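Local structure of carboxylesterase (Est-2) (Archaeoglobus fulgidus, 5FRD) at residues N217-V222 with L246-V251; T42-Y47 with A241-L246. The protein probably hydrolyses carboxylic esters and binds a coenzyme A molecule in the vicinity of its active site. All coordinates share one frame; numbering follows the deposited sequence. Where two conformers were deposited one is given.

How the interactions relate
Following the chain from its N terminus, residues 42-47 come first, at the end of helix 38-43, and wait nearly two hundred residues for their partner in helix 235-249: interaction 2 closes this long loop. Residues 217-222, on the outermost strand 218-223, begin a much shorter loop that interaction 1 closes on the last turn of the same helix. Because 217-222 falls between the partners of interaction 2 and 246-251 runs past them, the two loops cross; they share Leu246. Their centres lie about 11 Å apart, and Glu219 OE1 approaches Phe245 CD1 at 4.0 Å. One helix is thus joined to both an edge strand and the loop carrying the buried Ile44.

Interaction 1. Residues N217-V222 with L246-V251; sequences NSELVV and LKKVGV
Asn217 and Lys248 approach from opposite directions, the ammonium coming to the amide oxygen, and their polar contact is direct but loose. The ammonium nitrogen NZ of Lys248 donates a weak hydrogen bond, 3.4 Å long, to the amide oxygen OD1 of Asn217. A water reinforces it by accepting from two donors: it lies 2.7 Å from Lys248 NZ and 3.1 Å from Asn217 ND2. In this conformer of the lysine both ends of the amide are linked to one ammonium group, directly only by a weak bond, which may bias the amide's orientation. The lysine reaches this position by folding its outer chain, with chi3 at 97° and chi4 at 84°.

The second kind of contact is less specific. Glu219 extends beyond CG toward the helix, and its OE1 lies against the outer methylene of Lys248, 3.3 Å from CE. A longer-range charge attraction probably links Glu219 OE1 to Lys248 NZ, 4.2 Å away and beyond a salt bridge. Glu219 and Lys248 are each modelled in two conformers, consistent with a mobile surface contact.

In the alpha/beta-hydrolase fold, strand 218-223 is the last strand at one border of the central sheet, and helix 235-249 is the C-terminal helix packed against that sheet. Backbone bonds join Glu219 to Thr192 and Val194 of the adjacent strand, while Leu220 packs on helix 205-214.

Backbone bonds also mark the end of the helix, which finishes just beyond the lysine in a Schellman motif, with Val251 N bonded to Leu246 O at 3.0 Å and Gly250 N to Lys247 O at 3.1 Å. Gly250, at a positive phi of 85°, lets the chain leave the helix without a side chain in the way; Val251 O accepts a further hydrogen bond from Arg22.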
loop_
_atom_site.group_PDB
_atom_site.type_symbol
_atom_site.label_atom_id
_atom_site.label_comp_id
_atom_site.label_asym_id
_atom_site.label_seq_id
_atom_site.Cartn_x
_atom_site.Cartn_y
_atom_site.Cartn_z
ATOM N N ASN A 217 8.998 15.828 -8.675
ATOM C CA ASN A 217 9.330 14.786 -9.603
ATOM C C ASN A 217 8.317 13.663 -9.449
ATOM O O ASN A 217 8.650 12.608 -8.917
ATOM C CB ASN A 217 10.740 14.230 -9.372
ATOM C CG ASN A 217 11.190 13.297 -10.480
ATOM O OD1 ASN A 217 10.429 12.979 -11.409
ATOM N ND2 ASN A 217 12.432 12.833 -10.391
ATOM N N SER A 218 7.063 13.926 -9.790
ATOM C CA SER A 218 6.038 12.901 -9.784
ATOM C C SER A 218 5.411 12.760 -11.134
ATOM O O SER A 218 5.339 13.758 -11.879
ATOM C CB SER A 218 4.978 13.142 -8.709
ATOM O OG SER A 218 4.256 14.348 -8.959
ATOM N N GLU A 219 4.940 11.564 -11.440
ATOM C CA GLU A 219 4.157 11.288 -12.630
ATOM C C GLU A 219 2.861 10.648 -12.154
ATOM O O GLU A 219 2.878 9.852 -11.209
ATOM C CB GLU A 219 4.859 10.331 -13.520
ATOM C CG GLU A 219 5.959 10.865 -14.381
ATOM C CD GLU A 219 6.745 9.759 -15.022
ATOM O OE1 GLU A 219 7.548 9.144 -14.286
ATOM O OE2 GLU A 219 6.540 9.474 -16.218
ATOM N N LEU A 220 1.744 10.993 -12.788
ATOM C CA LEU A 220 0.430 10.465 -12.450
ATOM C C LEU A 220 -0.028 9.522 -13.527
ATOM O O LEU A 220 0.029 9.868 -14.713
ATOM C CB LEU A 220 -0.544 11.613 -12.299
ATOM C CG LEU A 220 -2.004 11.249 -12.079
ATOM C CD1 LEU A 220 -2.215 10.527 -10.745
ATOM C CD2 LEU A 220 -2.844 12.518 -12.132
ATOM N N VAL A 221 -0.503 8.332 -13.143
ATOM C CA VAL A 221 -1.054 7.336 -14.040
ATOM C C VAL A 221 -2.407 6.928 -13.515
ATOM O O VAL A 221 -2.521 6.354 -12.416
ATOM C CB VAL A 221 -0.141 6.097 -14.145
ATOM C CG1 VAL A 221 -0.773 5.034 -15.025
ATOM C CG2 VAL A 221 1.212 6.506 -14.718
ATOM N N VAL A 222 -3.438 7.238 -14.276
ATOM C CA VAL A 222 -4.791 6.827 -13.986
ATOM C C VAL A 222 -5.037 5.614 -14.870
ATOM O O VAL A 222 -4.826 5.661 -16.085
ATOM C CB VAL A 222 -5.802 7.952 -14.294
ATOM C CG1 VAL A 222 -7.226 7.502 -14.017
ATOM C CG2 VAL A 222 -5.442 9.203 -13.507
ATOM N N LEU A 246 10.395 1.991 -12.971
ATOM C CA LEU A 246 11.611 1.356 -12.441
ATOM C C LEU A 246 12.781 1.559 -13.392
ATOM O O LEU A 246 13.897 1.804 -12.939
ATOM C CB LEU A 246 11.372 -0.121 -12.143
ATOM C CG LEU A 246 10.373 -0.402 -11.005
ATOM C CD1 LEU A 246 10.126 -1.899 -10.836
ATOM C CD2 LEU A 246 10.784 0.212 -9.677
ATOM N N LYS A 247 12.531 1.472 -14.702
ATOM C CA LYS A 247 13.575 1.786 -15.734
ATOM C C LYS A 247 14.071 3.187 -15.579
ATOM O O LYS A 247 15.280 3.440 -15.586
ATOM C CB LYS A 247 13.042 1.742 -17.185
ATOM C CG LYS A 247 13.859 0.854 -18.109
ATOM C CD LYS A 247 13.576 1.131 -19.591
ATOM C CE LYS A 247 14.741 0.736 -20.539
ATOM N NZ LYS A 247 15.804 1.786 -20.542
ATOM N N LYS A 248 13.140 4.127 -15.435
ATOM C CA LYS A 248 13.466 5.537 -15.284
ATOM C C LYS A 248 14.363 5.803 -14.078
ATOM O O LYS A 248 15.312 6.574 -14.161
ATOM C CB LYS A 248 12.192 6.369 -15.182
ATOM C CG LYS A 248 12.434 7.872 -15.110
ATOM C CD LYS A 248 11.130 8.640 -15.065
ATOM C CE LYS A 248 10.742 9.005 -13.639
ATOM N NZ LYS A 248 11.423 10.252 -13.199
ATOM N N VAL A 249 14.072 5.156 -12.957
ATOM C CA VAL A 249 14.850 5.323 -11.735
ATOM C C VAL A 249 16.136 4.466 -11.708
ATOM O O VAL A 249 16.981 4.625 -10.818
ATOM C CB VAL A 249 13.933 5.014 -10.524
ATOM C CG1 VAL A 249 14.714 4.760 -9.222
ATOM C CG2 VAL A 249 12.943 6.151 -10.361
ATOM N N GLY A 250 16.285 3.535 -12.633
ATOM C CA GLY A 250 17.499 2.692 -12.696
ATOM C C GLY A 250 17.528 1.464 -11.815
ATOM O O GLY A 250 18.594 0.943 -11.501
ATOM N N VAL A 251 16.357 0.950 -11.452
ATOM C CA VAL A 251 16.257 -0.243 -10.650
ATOM C C VAL A 251 16.116 -1.330 -11.676
ATOM O O VAL A 251 15.013 -1.610 -12.196
ATOM C CB VAL A 251 15.140 -0.121 -9.590
ATOM C CG1 VAL A 251 14.840 -1.445 -8.897
ATOM C CG2 VAL A 251 15.609 0.872 -8.548
HETATM O O HOH W 1 13.848 10.738 -12.175
#

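Interaction 2. Residues T42-Y47 with A241-L246; sequences TAIGGY and ALEKFL
The carboxylate of Glu243 is the one flat group that meets Ile44: its OE1 comes within 4.0 Å of Ile44 CG1, while OE2 forms a salt bridge with Arg22. Ile44 and Glu243 are each modelled in two conformers, and the distances given belong to one of them. The two side chains run alongside each other with opposed directions, and the bend at chi2 (63°) turns the carboxylate of Glu243 back toward the isoleucine. Arg22 also donates to Ile44 O, so a single guanidinium links the loop backbone to the helix carboxylate.

This is a helix-to-loop junction of the alpha/beta-hydrolase fold. Residues 42-47 lead from helix 38-43 into strand 47-49, and helix 235-249 lays Leu242 and Phe245 on strand 106-112 of the sheet. Ile44 reaches from the loop to the helix, dividing its branches between Leu242 and Leu246, one helical turn apart.

With CG1 beside the backbone N (chi1 -69°), Ile44 turns CG2 toward Leu246, where it lies 3.5 Å from CD1; Leu246 also rests on Val24. Tyr26, from the same strand as Val24, touches Ile44 as well, so the isoleucine is buried between helix and sheet. Beyond it, Gly45 and Gly46 both adopt positive phi as the chain turns toward Tyr47.

The other branch of Ile44 runs to Leu242: Ile44 CD1 lies 3.7 Å from Leu242 CG and a tight 3.4 Å from Leu242 CD2.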
loop_
_atom_site.group_PDB
_atom_site.type_symbol
_atom_site.label_atom_id
_atom_site.label_comp_id
_atom_site.label_asym_id
_atom_site.label_seq_id
_atom_site.Cartn_x
_atom_site.Cartn_y
_atom_site.Cartn_z
ATOM N N THR A 42 5.477 -11.690 -8.920
ATOM C CA THR A 42 5.816 -12.693 -9.943
ATOM C C THR A 42 6.374 -12.077 -11.212
ATOM O O THR A 42 7.178 -12.719 -11.895
ATOM C CB THR A 42 4.619 -13.611 -10.266
ATOM O OG1 THR A 42 3.525 -12.801 -10.720
ATOM C CG2 THR A 42 4.223 -14.458 -9.098
ATOM N N ALA A 43 5.988 -10.852 -11.531
ATOM C CA ALA A 43 6.407 -10.212 -12.775
ATOM C C ALA A 43 7.546 -9.245 -12.617
ATOM O O ALA A 43 8.455 -9.233 -13.426
ATOM C CB ALA A 43 5.213 -9.512 -13.432
ATOM N N ILE A 44 7.494 -8.422 -11.584
ATOM C CA ILE A 44 8.462 -7.364 -11.341
ATOM C C ILE A 44 9.513 -7.812 -10.345
ATOM O O ILE A 44 10.687 -7.494 -10.526
ATOM C CB ILE A 44 7.743 -6.120 -10.824
ATOM C CG1 ILE A 44 6.909 -5.579 -12.005
ATOM C CG2 ILE A 44 8.710 -5.079 -10.290
ATOM C CD1 ILE A 44 5.974 -4.480 -11.638
ATOM N N GLY A 45 9.097 -8.571 -9.334
ATOM C CA GLY A 45 10.016 -9.004 -8.289
ATOM C C GLY A 45 9.951 -8.129 -7.071
ATOM O O GLY A 45 9.091 -7.264 -6.959
ATOM N N GLY A 46 10.887 -8.369 -6.162
ATOM C CA GLY A 46 10.974 -7.624 -4.919
ATOM C C GLY A 46 10.411 -8.381 -3.731
ATOM O O GLY A 46 10.197 -9.592 -3.776
ATOM N N TYR A 47 10.132 -7.640 -2.666
ATOM C CA TYR A 47 9.615 -8.161 -1.407
ATOM C C TYR A 47 8.358 -7.437 -0.979
ATOM O O TYR A 47 8.318 -6.201 -1.043
ATOM C CB TYR A 47 10.644 -7.937 -0.284
ATOM C CG TYR A 47 11.828 -8.848 -0.239
ATOM C CD1 TYR A 47 12.893 -8.633 -1.083
ATOM C CD2 TYR A 47 11.887 -9.903 0.649
ATOM C CE1 TYR A 47 14.045 -9.469 -1.018
ATOM C CE2 TYR A 47 13.021 -10.719 0.733
ATOM C CZ TYR A 47 14.051 -10.491 -0.110
ATOM O OH TYR A 47 15.201 -11.286 -0.029
ATOM N N ALA A 241 3.139 0.119 -16.097
ATOM C CA ALA A 241 3.431 1.447 -15.590
ATOM C C ALA A 241 4.577 1.409 -14.587
ATOM O O ALA A 241 5.473 2.235 -14.612
ATOM C CB ALA A 241 2.209 2.063 -14.933
ATOM N N LEU A 242 4.518 0.447 -13.676
ATOM C CA LEU A 242 5.566 0.321 -12.661
ATOM C C LEU A 242 6.902 0.004 -13.290
ATOM O O LEU A 242 7.894 0.616 -12.918
ATOM C CB LEU A 242 5.153 -0.700 -11.605
ATOM C CG LEU A 242 6.154 -0.959 -10.462
ATOM C CD1 LEU A 242 6.521 0.320 -9.757
ATOM C CD2 LEU A 242 5.550 -1.946 -9.470
ATOM N N GLU A 243 6.923 -0.920 -14.246
ATOM C CA GLU A 243 8.175 -1.284 -14.909
ATOM C C GLU A 243 8.803 -0.112 -15.662
ATOM O O GLU A 243 10.042 0.077 -15.600
ATOM C CB GLU A 243 7.985 -2.491 -15.819
ATOM C CG GLU A 243 9.285 -3.016 -16.412
ATOM C CD GLU A 243 10.277 -3.537 -15.364
ATOM O OE1 GLU A 243 9.868 -4.079 -14.313
ATOM O OE2 GLU A 243 11.490 -3.399 -15.594
ATOM N N LYS A 244 7.990 0.689 -16.343
ATOM C CA LYS A 244 8.484 1.878 -17.021
ATOM C C LYS A 244 9.142 2.831 -16.015
ATOM O O LYS A 244 10.230 3.371 -16.250
ATOM C CB LYS A 244 7.350 2.575 -17.770
ATOM C CG LYS A 244 7.748 3.834 -18.517
ATOM C CD LYS A 244 6.677 4.202 -19.541
ATOM C CE LYS A 244 6.877 5.599 -20.110
ATOM N NZ LYS A 244 6.268 6.648 -19.243
ATOM N N PHE A 245 8.515 3.006 -14.862
ATOM C CA PHE A 245 9.065 3.858 -13.803
ATOM C C PHE A 245 10.357 3.290 -13.212
ATOM O O PHE A 245 11.321 4.036 -12.934
ATOM C CB PHE A 245 8.009 4.029 -12.698
ATOM C CG PHE A 245 8.432 4.903 -11.554
ATOM C CD1 PHE A 245 8.566 6.267 -11.711
ATOM C CD2 PHE A 245 8.628 4.372 -10.287
ATOM C CE1 PHE A 245 8.912 7.082 -10.654
ATOM C CE2 PHE A 245 8.966 5.169 -9.228
ATOM C CZ PHE A 245 9.116 6.525 -9.402
ATOM N N LEU A 246 10.395 1.991 -12.971
ATOM C CA LEU A 246 11.611 1.356 -12.441
ATOM C C LEU A 246 12.781 1.559 -13.392
ATOM O O LEU A 246 13.897 1.804 -12.939
ATOM C CB LEU A 246 11.372 -0.121 -12.143
ATOM C CG LEU A 246 10.373 -0.402 -11.005
ATOM C CD1 LEU A 246 10.126 -1.899 -10.836
ATOM C CD2 LEU A 246 10.784 0.212 -9.677
#